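Local coordinates for protein toxin PAU_02230 (Photorhabdus asymbiotica subsp. asymbiotica ATCC 43949, PDB 6HV6) that is a bacterial toxin whose modelled region folds into helices packed against a central antiparallel sheet, at residues A[287-295]-A[305-313]; A[172-180]-A[322-330]. The protein carries 1 engineered substitution. All coordinates share one frame; numbering follows the deposited sequence.

Contact 1 of 2, residues A[287-295]-A[305-313]; sequences PKHTMLISK and YVFYDPNYG. With EDO (1,2-ethanediol), chain G.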
# COMPACT_ATOMS: atom_id res chain seq x y z
N PRO A 287 -13.23 -4.22 4.63
CA PRO A 287 -12.70 -5.57 4.41
C PRO A 287 -11.19 -5.59 4.21
O PRO A 287 -10.68 -5.08 3.21
CB PRO A 287 -13.44 -6.03 3.15
CG PRO A 287 -14.77 -5.35 3.25
CD PRO A 287 -14.45 -3.98 3.84
N LYS A 288 -10.47 -6.16 5.18
CA LYS A 288 -9.00 -6.30 5.13
C LYS A 288 -8.30 -4.97 4.87
O LYS A 288 -7.26 -4.91 4.22
CB LYS A 288 -8.59 -7.34 4.09
CG LYS A 288 -9.08 -8.74 4.41
CD LYS A 288 -8.83 -9.70 3.27
CE LYS A 288 -9.24 -11.11 3.65
NZ LYS A 288 -8.46 -11.62 4.82
N HIS A 289 -8.86 -3.88 5.41
CA HIS A 289 -8.29 -2.57 5.16
C HIS A 289 -8.67 -1.64 6.30
O HIS A 289 -9.69 -1.83 6.96
CB HIS A 289 -8.77 -1.99 3.82
CG HIS A 289 -7.96 -0.83 3.33
ND1 HIS A 289 -6.59 -0.73 3.53
CD2 HIS A 289 -8.31 0.28 2.63
CE1 HIS A 289 -6.15 0.40 2.99
NE2 HIS A 289 -7.17 1.02 2.44
N THR A 290 -7.83 -0.63 6.52
CA THR A 290 -8.12 0.40 7.50
C THR A 290 -7.82 1.75 6.86
O THR A 290 -6.85 1.89 6.11
CB THR A 290 -7.28 0.24 8.77
OG1 THR A 290 -7.46 -1.06 9.31
CG2 THR A 290 -7.66 1.31 9.82
N MET A 291 -8.67 2.73 7.13
CA MET A 291 -8.46 4.06 6.60
C MET A 291 -8.77 5.05 7.73
O MET A 291 -9.03 4.66 8.87
CB MET A 291 -9.33 4.27 5.35
CG MET A 291 -8.95 3.36 4.15
SD MET A 291 -10.34 3.24 3.01
CE MET A 291 -11.41 2.14 3.93
N LEU A 292 -8.78 6.33 7.40
CA LEU A 292 -8.89 7.34 8.44
C LEU A 292 -9.56 8.57 7.86
O LEU A 292 -9.26 8.96 6.72
CB LEU A 292 -7.50 7.70 8.98
CG LEU A 292 -7.43 8.86 9.96
CD1 LEU A 292 -7.81 8.35 11.33
CD2 LEU A 292 -6.02 9.46 9.93
N ILE A 293 -10.45 9.19 8.63
CA ILE A 293 -10.99 10.49 8.26
C ILE A 293 -10.86 11.40 9.47
O ILE A 293 -11.00 10.97 10.62
CB ILE A 293 -12.44 10.42 7.75
CG1 ILE A 293 -13.37 9.80 8.78
CG2 ILE A 293 -12.51 9.61 6.47
CD1 ILE A 293 -14.73 9.43 8.19
N SER A 294 -10.56 12.67 9.21
CA SER A 294 -10.23 13.58 10.28
C SER A 294 -10.78 14.96 9.98
O SER A 294 -11.04 15.31 8.82
CB SER A 294 -8.71 13.65 10.50
OG SER A 294 -8.19 12.39 10.88
N LYS A 295 -10.95 15.73 11.04
CA LYS A 295 -11.23 17.16 10.99
C LYS A 295 -10.12 17.84 11.77
O LYS A 295 -9.86 17.49 12.92
CB LYS A 295 -12.61 17.45 11.60
CG LYS A 295 -13.02 18.91 11.67
CD LYS A 295 -14.43 19.05 12.28
CE LYS A 295 -14.91 20.49 12.31
NZ LYS A 295 -16.29 20.60 12.87
N TYR A 305 -10.91 18.97 6.29
CA TYR A 305 -11.49 17.63 6.41
C TYR A 305 -10.65 16.70 5.54
O TYR A 305 -10.49 16.96 4.34
CB TYR A 305 -12.95 17.62 5.98
CG TYR A 305 -13.79 18.65 6.73
CD1 TYR A 305 -13.90 19.95 6.26
CD2 TYR A 305 -14.40 18.32 7.93
CE1 TYR A 305 -14.63 20.90 6.96
CE2 TYR A 305 -15.15 19.27 8.63
CZ TYR A 305 -15.24 20.56 8.14
OH TYR A 305 -15.97 21.51 8.82
N VAL A 306 -10.10 15.65 6.13
CA VAL A 306 -9.04 14.86 5.50
C VAL A 306 -9.47 13.40 5.41
O VAL A 306 -9.93 12.82 6.41
CB VAL A 306 -7.70 14.96 6.25
CG1 VAL A 306 -6.56 14.25 5.45
CG2 VAL A 306 -7.35 16.41 6.55
N PHE A 307 -9.29 12.80 4.25
CA PHE A 307 -9.45 11.36 4.05
C PHE A 307 -8.07 10.77 3.78
O PHE A 307 -7.43 11.14 2.79
CB PHE A 307 -10.41 11.07 2.89
CG PHE A 307 -10.49 9.60 2.50
CD1 PHE A 307 -10.47 8.60 3.47
CD2 PHE A 307 -10.59 9.23 1.17
CE1 PHE A 307 -10.54 7.26 3.11
CE2 PHE A 307 -10.68 7.89 0.80
CZ PHE A 307 -10.64 6.91 1.77
N TYR A 308 -7.61 9.89 4.66
CA TYR A 308 -6.33 9.19 4.49
C TYR A 308 -6.62 7.74 4.14
O TYR A 308 -7.15 6.99 4.97
CB TYR A 308 -5.47 9.27 5.75
CG TYR A 308 -4.20 8.41 5.71
CD1 TYR A 308 -3.43 8.31 4.56
CD2 TYR A 308 -3.78 7.71 6.83
CE1 TYR A 308 -2.27 7.55 4.53
CE2 TYR A 308 -2.61 6.94 6.80
CZ TYR A 308 -1.88 6.87 5.65
OH TYR A 308 -0.74 6.11 5.62
N ASP A 309 -6.30 7.35 2.90
CA ASP A 309 -6.30 5.94 2.51
C ASP A 309 -4.86 5.48 2.40
O ASP A 309 -4.16 5.89 1.46
CB ASP A 309 -7.03 5.73 1.19
CG ASP A 309 -7.12 4.25 0.78
OD1 ASP A 309 -6.46 3.40 1.40
OD2 ASP A 309 -7.89 3.95 -0.15
N PRO A 310 -4.38 4.65 3.32
CA PRO A 310 -2.99 4.16 3.25
C PRO A 310 -2.59 3.59 1.90
O PRO A 310 -1.39 3.60 1.59
CB PRO A 310 -2.96 3.08 4.33
CG PRO A 310 -3.90 3.63 5.39
CD PRO A 310 -5.04 4.22 4.57
N ASN A 311 -3.54 3.08 1.10
CA ASN A 311 -3.18 2.56 -0.22
C ASN A 311 -2.79 3.67 -1.18
O ASN A 311 -2.11 3.39 -2.18
CB ASN A 311 -4.35 1.76 -0.82
CG ASN A 311 -4.42 0.35 -0.28
OD1 ASN A 311 -3.42 -0.20 0.17
ND2 ASN A 311 -5.61 -0.24 -0.32
N TYR A 312 -3.19 4.91 -0.91
CA TYR A 312 -2.99 6.01 -1.87
C TYR A 312 -2.34 7.24 -1.26
O TYR A 312 -1.33 7.73 -1.77
CB TYR A 312 -4.33 6.40 -2.48
CG TYR A 312 -4.96 5.32 -3.30
CD1 TYR A 312 -4.54 5.07 -4.60
CD2 TYR A 312 -5.99 4.54 -2.78
CE1 TYR A 312 -5.13 4.09 -5.36
CE2 TYR A 312 -6.58 3.55 -3.53
CZ TYR A 312 -6.15 3.33 -4.82
OH TYR A 312 -6.74 2.35 -5.59
N GLY A 313 -2.91 7.76 -0.18
CA GLY A 313 -2.44 9.02 0.37
C GLY A 313 -3.58 9.76 1.05
O GLY A 313 -4.55 9.15 1.50
C1 EDO G . -7.15 -3.77 0.71
O1 EDO G . -5.89 -3.14 0.46
C2 EDO G . -8.16 -3.31 -0.34
O2 EDO G . -7.71 -3.72 -1.64

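Contact 2 of 2, residues A[172-180]-A[322-330]; sequences SWKKSANKA and DMAAFFQKK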
# COMPACT_ATOMS: atom_id res chain seq x y z
N SER A 172 -4.04 8.82 -10.66
CA SER A 172 -5.46 8.79 -11.00
C SER A 172 -6.33 9.05 -9.76
O SER A 172 -7.36 9.74 -9.84
CB SER A 172 -5.79 7.44 -11.63
OG SER A 172 -7.19 7.22 -11.61
N TRP A 173 -5.94 8.49 -8.62
CA TRP A 173 -6.66 8.76 -7.38
C TRP A 173 -6.63 10.24 -7.05
O TRP A 173 -7.66 10.83 -6.68
CB TRP A 173 -6.02 7.95 -6.25
CG TRP A 173 -6.76 7.88 -4.93
CD1 TRP A 173 -7.70 6.97 -4.57
CD2 TRP A 173 -6.53 8.70 -3.77
NE1 TRP A 173 -8.10 7.18 -3.26
CE2 TRP A 173 -7.40 8.24 -2.75
CE3 TRP A 173 -5.69 9.79 -3.49
CZ2 TRP A 173 -7.45 8.83 -1.47
CZ3 TRP A 173 -5.74 10.37 -2.22
CH2 TRP A 173 -6.61 9.89 -1.23
N LYS A 174 -5.46 10.86 -7.17
CA LYS A 174 -5.34 12.30 -6.94
C LYS A 174 -6.26 13.08 -7.88
O LYS A 174 -6.98 13.99 -7.45
CB LYS A 174 -3.89 12.74 -7.10
CG LYS A 174 -3.70 14.24 -7.06
CD LYS A 174 -2.22 14.61 -6.97
CE LYS A 174 -2.04 16.12 -6.89
NZ LYS A 174 -0.70 16.50 -6.36
N LYS A 175 -6.25 12.73 -9.17
CA LYS A 175 -7.11 13.43 -10.12
C LYS A 175 -8.58 13.24 -9.79
O LYS A 175 -9.39 14.15 -10.00
CB LYS A 175 -6.82 12.95 -11.55
CG LYS A 175 -5.53 13.52 -12.11
CD LYS A 175 -5.05 12.80 -13.36
CE LYS A 175 -3.64 13.26 -13.73
NZ LYS A 175 -3.07 12.52 -14.88
N SER A 176 -8.95 12.09 -9.23
CA SER A 176 -10.35 11.85 -8.90
C SER A 176 -10.82 12.67 -7.70
O SER A 176 -12.03 12.72 -7.44
CB SER A 176 -10.57 10.36 -8.61
OG SER A 176 -10.08 10.02 -7.33
N ALA A 177 -9.91 13.30 -6.96
CA ALA A 177 -10.27 14.11 -5.80
C ALA A 177 -10.45 15.58 -6.20
O ALA A 177 -9.82 16.49 -5.67
CB ALA A 177 -9.21 13.96 -4.71
N ASN A 178 -11.33 15.81 -7.17
CA ASN A 178 -11.37 17.12 -7.83
C ASN A 178 -11.82 18.26 -6.91
O ASN A 178 -11.55 19.42 -7.24
CB ASN A 178 -12.28 17.07 -9.06
CG ASN A 178 -13.71 16.71 -8.72
OD1 ASN A 178 -13.96 15.73 -8.03
ND2 ASN A 178 -14.65 17.51 -9.22
N LYS A 179 -12.47 17.97 -5.79
CA LYS A 179 -12.85 19.04 -4.87
C LYS A 179 -11.86 19.24 -3.74
O LYS A 179 -12.04 20.16 -2.93
CB LYS A 179 -14.25 18.78 -4.31
CG LYS A 179 -15.33 18.77 -5.38
CD LYS A 179 -15.17 19.97 -6.31
CE LYS A 179 -16.13 19.89 -7.49
NZ LYS A 179 -17.53 19.94 -7.02
N ALA A 180 -10.81 18.43 -3.66
CA ALA A 180 -9.78 18.61 -2.64
C ALA A 180 -8.94 19.84 -2.94
O ALA A 180 -8.68 20.18 -4.10
CB ALA A 180 -8.89 17.38 -2.56
N ASP A 322 -17.75 17.58 0.66
CA ASP A 322 -16.89 17.16 -0.44
C ASP A 322 -16.03 15.97 -0.04
O ASP A 322 -15.84 15.04 -0.82
CB ASP A 322 -16.00 18.31 -0.89
CG ASP A 322 -16.79 19.40 -1.60
OD1 ASP A 322 -17.84 19.07 -2.19
OD2 ASP A 322 -16.36 20.56 -1.57
N MET A 323 -15.46 16.02 1.16
CA MET A 323 -14.66 14.90 1.63
C MET A 323 -15.49 13.63 1.68
O MET A 323 -15.05 12.56 1.23
CB MET A 323 -14.05 15.24 3.00
CG MET A 323 -13.08 14.21 3.57
SD MET A 323 -13.95 12.86 4.38
CE MET A 323 -14.49 13.66 5.90
N ALA A 324 -16.72 13.73 2.18
CA ALA A 324 -17.59 12.56 2.29
C ALA A 324 -18.03 12.06 0.92
O ALA A 324 -18.15 10.84 0.71
CB ALA A 324 -18.81 12.89 3.14
N ALA A 325 -18.30 12.96 -0.02
CA ALA A 325 -18.64 12.51 -1.37
C ALA A 325 -17.47 11.75 -1.99
O ALA A 325 -17.66 10.69 -2.60
CB ALA A 325 -19.04 13.69 -2.24
N PHE A 326 -16.26 12.26 -1.80
CA PHE A 326 -15.08 11.58 -2.32
C PHE A 326 -14.90 10.22 -1.66
O PHE A 326 -14.67 9.21 -2.33
CB PHE A 326 -13.85 12.46 -2.10
CG PHE A 326 -12.58 11.84 -2.57
CD1 PHE A 326 -12.37 11.60 -3.92
CD2 PHE A 326 -11.60 11.49 -1.67
CE1 PHE A 326 -11.20 11.03 -4.36
CE2 PHE A 326 -10.41 10.91 -2.10
CZ PHE A 326 -10.22 10.68 -3.45
N PHE A 327 -15.01 10.17 -0.33
CA PHE A 327 -14.89 8.91 0.39
C PHE A 327 -15.91 7.89 -0.10
O PHE A 327 -15.59 6.71 -0.31
CB PHE A 327 -15.03 9.16 1.90
CG PHE A 327 -15.15 7.91 2.73
CD1 PHE A 327 -14.01 7.27 3.22
CD2 PHE A 327 -16.40 7.37 3.03
CE1 PHE A 327 -14.12 6.11 3.98
CE2 PHE A 327 -16.51 6.21 3.79
CZ PHE A 327 -15.37 5.58 4.27
N GLN A 328 -17.16 8.32 -0.30
CA GLN A 328 -18.17 7.37 -0.78
C GLN A 328 -17.83 6.86 -2.18
O GLN A 328 -18.00 5.67 -2.47
CB GLN A 328 -19.56 8.00 -0.76
CG GLN A 328 -20.63 7.05 -1.30
CD GLN A 328 -22.03 7.61 -1.21
OE1 GLN A 328 -22.25 8.80 -1.42
NE2 GLN A 328 -22.99 6.74 -0.90
N LYS A 329 -17.37 7.74 -3.06
CA LYS A 329 -16.96 7.31 -4.39
C LYS A 329 -15.84 6.28 -4.31
O LYS A 329 -15.82 5.30 -5.06
CB LYS A 329 -16.54 8.52 -5.22
CG LYS A 329 -16.09 8.21 -6.63
CD LYS A 329 -15.90 9.49 -7.43
CE LYS A 329 -14.67 10.28 -6.99
NZ LYS A 329 -14.59 11.60 -7.71
N LYS A 330 -14.90 6.48 -3.38
CA LYS A 330 -13.79 5.53 -3.25
C LYS A 330 -14.25 4.20 -2.66
O LYS A 330 -13.70 3.15 -3.00
CB LYS A 330 -12.67 6.15 -2.41
CG LYS A 330 -11.99 7.35 -3.09
CD LYS A 330 -11.29 6.95 -4.41
CE LYS A 330 -11.90 7.62 -5.62
NZ LYS A 330 -11.07 7.41 -6.85
O HOH W 1 -14.14 20.85 -0.28

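Contact 1 of 2, residues A[287-295]-A[305-313]
His289 reaches across to Asp309 from the start of its strand, its CG lying anti to the backbone N (chi1 -165°), which swings the imidazole out over the turn that follows strand 304-309. Near the root of the side chain, CB lies 3.9 Å from C1 of a bound 1,2-ethanediol, and CG and ND1 pass close to the same molecule. Farther out, the CE1 and NE2 side of the ring faces the Asn311 amide, which lies nearly parallel to it (planes 8° apart). Asn311 ND2 sits over one ring face, offset toward the rim, and bonds both O1 of the diol and Tyr334 OH. At the tip, NE2 donates its N-H to Asp309 OD1 (2.7 Å, N-H...O 158°); that oxygen lies in the imidazole plane and is met on its syn side, tilted out of the carboxylate plane. OD1 also accepts a hydrogen bond from the backbone N-H of Asn311, from the opposite face of the carboxylate, an Asx turn, while Tyr334 OH holds OD2; the carboxylate is therefore gripped at both oxygens. Strands 289-296 and 304-309 form an antiparallel hairpin inside a six-stranded sheet, paired by reciprocal backbone bonds such as Tyr308 N to Leu292 O (2.8 Å). Tyr312 and Gly313 together face Asp309, a classic beta bulge, both N-H groups bonding Asp309 O. Met291 SD approaches the Phe307 ring at its edge, 3.9 Å from CZ, a Met-aromatic contact. At the far end the extended Lys295 chain runs alongside Tyr305, CD 3.7 Å from CE2, and both tips meet Glu271.

Contact 2 of 2, residues A[172-180]-A[322-330]
Phe326 stands on edge against Trp173 in a T-shaped pair: the phenyl edge points to the face of the six-membered indole ring, with centroids 5.2 Å apart and planes at 72°. The phenyl ring itself is clasped on both faces, by Ala177 CB in a CH-pi contact (3.9 Å to the centroid) and, on the opposite face, by CG of Lys330 from its own helix. At its rim, Ser176 OG lies in the ring plane. The Lys330 chain runs obliquely past the indole, CD 3.4 Å from Trp173 NE1. Folded back at its second torsion (chi2 -62°), it delivers its NZ to Ser176 OG at 2.8 Å; NZ also bonds Gln333 OE1. The hydroxyl in turn donates to Trp173 O, so it relays between helix backbone and ammonium. Lys329 adds a second bond, its NZ 2.8 Å from Ser176 O in the carbonyl plane. Farther along, Lys179 CB packs on the carboxylate of Asp322, whose OD2 lies 2.6 Å from a water. The axes of helices 172-176 and 322-330 approach to 11.8 Å and cross at 138°; the end of one helix and its following turn pack against the other on one face of the sheet, as in layered alpha-beta folds.

Contact 1 is a buried central hairpin of the six-stranded sheet, whereas contact 2 is partly exposed and lies in the helical layer on top of it; their centres are about 12 Å apart. Along the chain, contact 1 is nested inside the loop that contact 2 closes. The two meet through aromatic rings: Tyr312 stacks with Trp173, and Phe307 touches Phe326 and meets Phe327 edge-to-face. Regular backbone bonds carry the hairpin, supplemented by a buried histidine-carboxylate pair at its end. Between segments 172-180 and 322-330 side chains do the joining instead, with an aromatic centre and two lysines, the exposed Lys329 and the buried Lys330, bonded to the carbonyl and hydroxyl oxygens of Ser176.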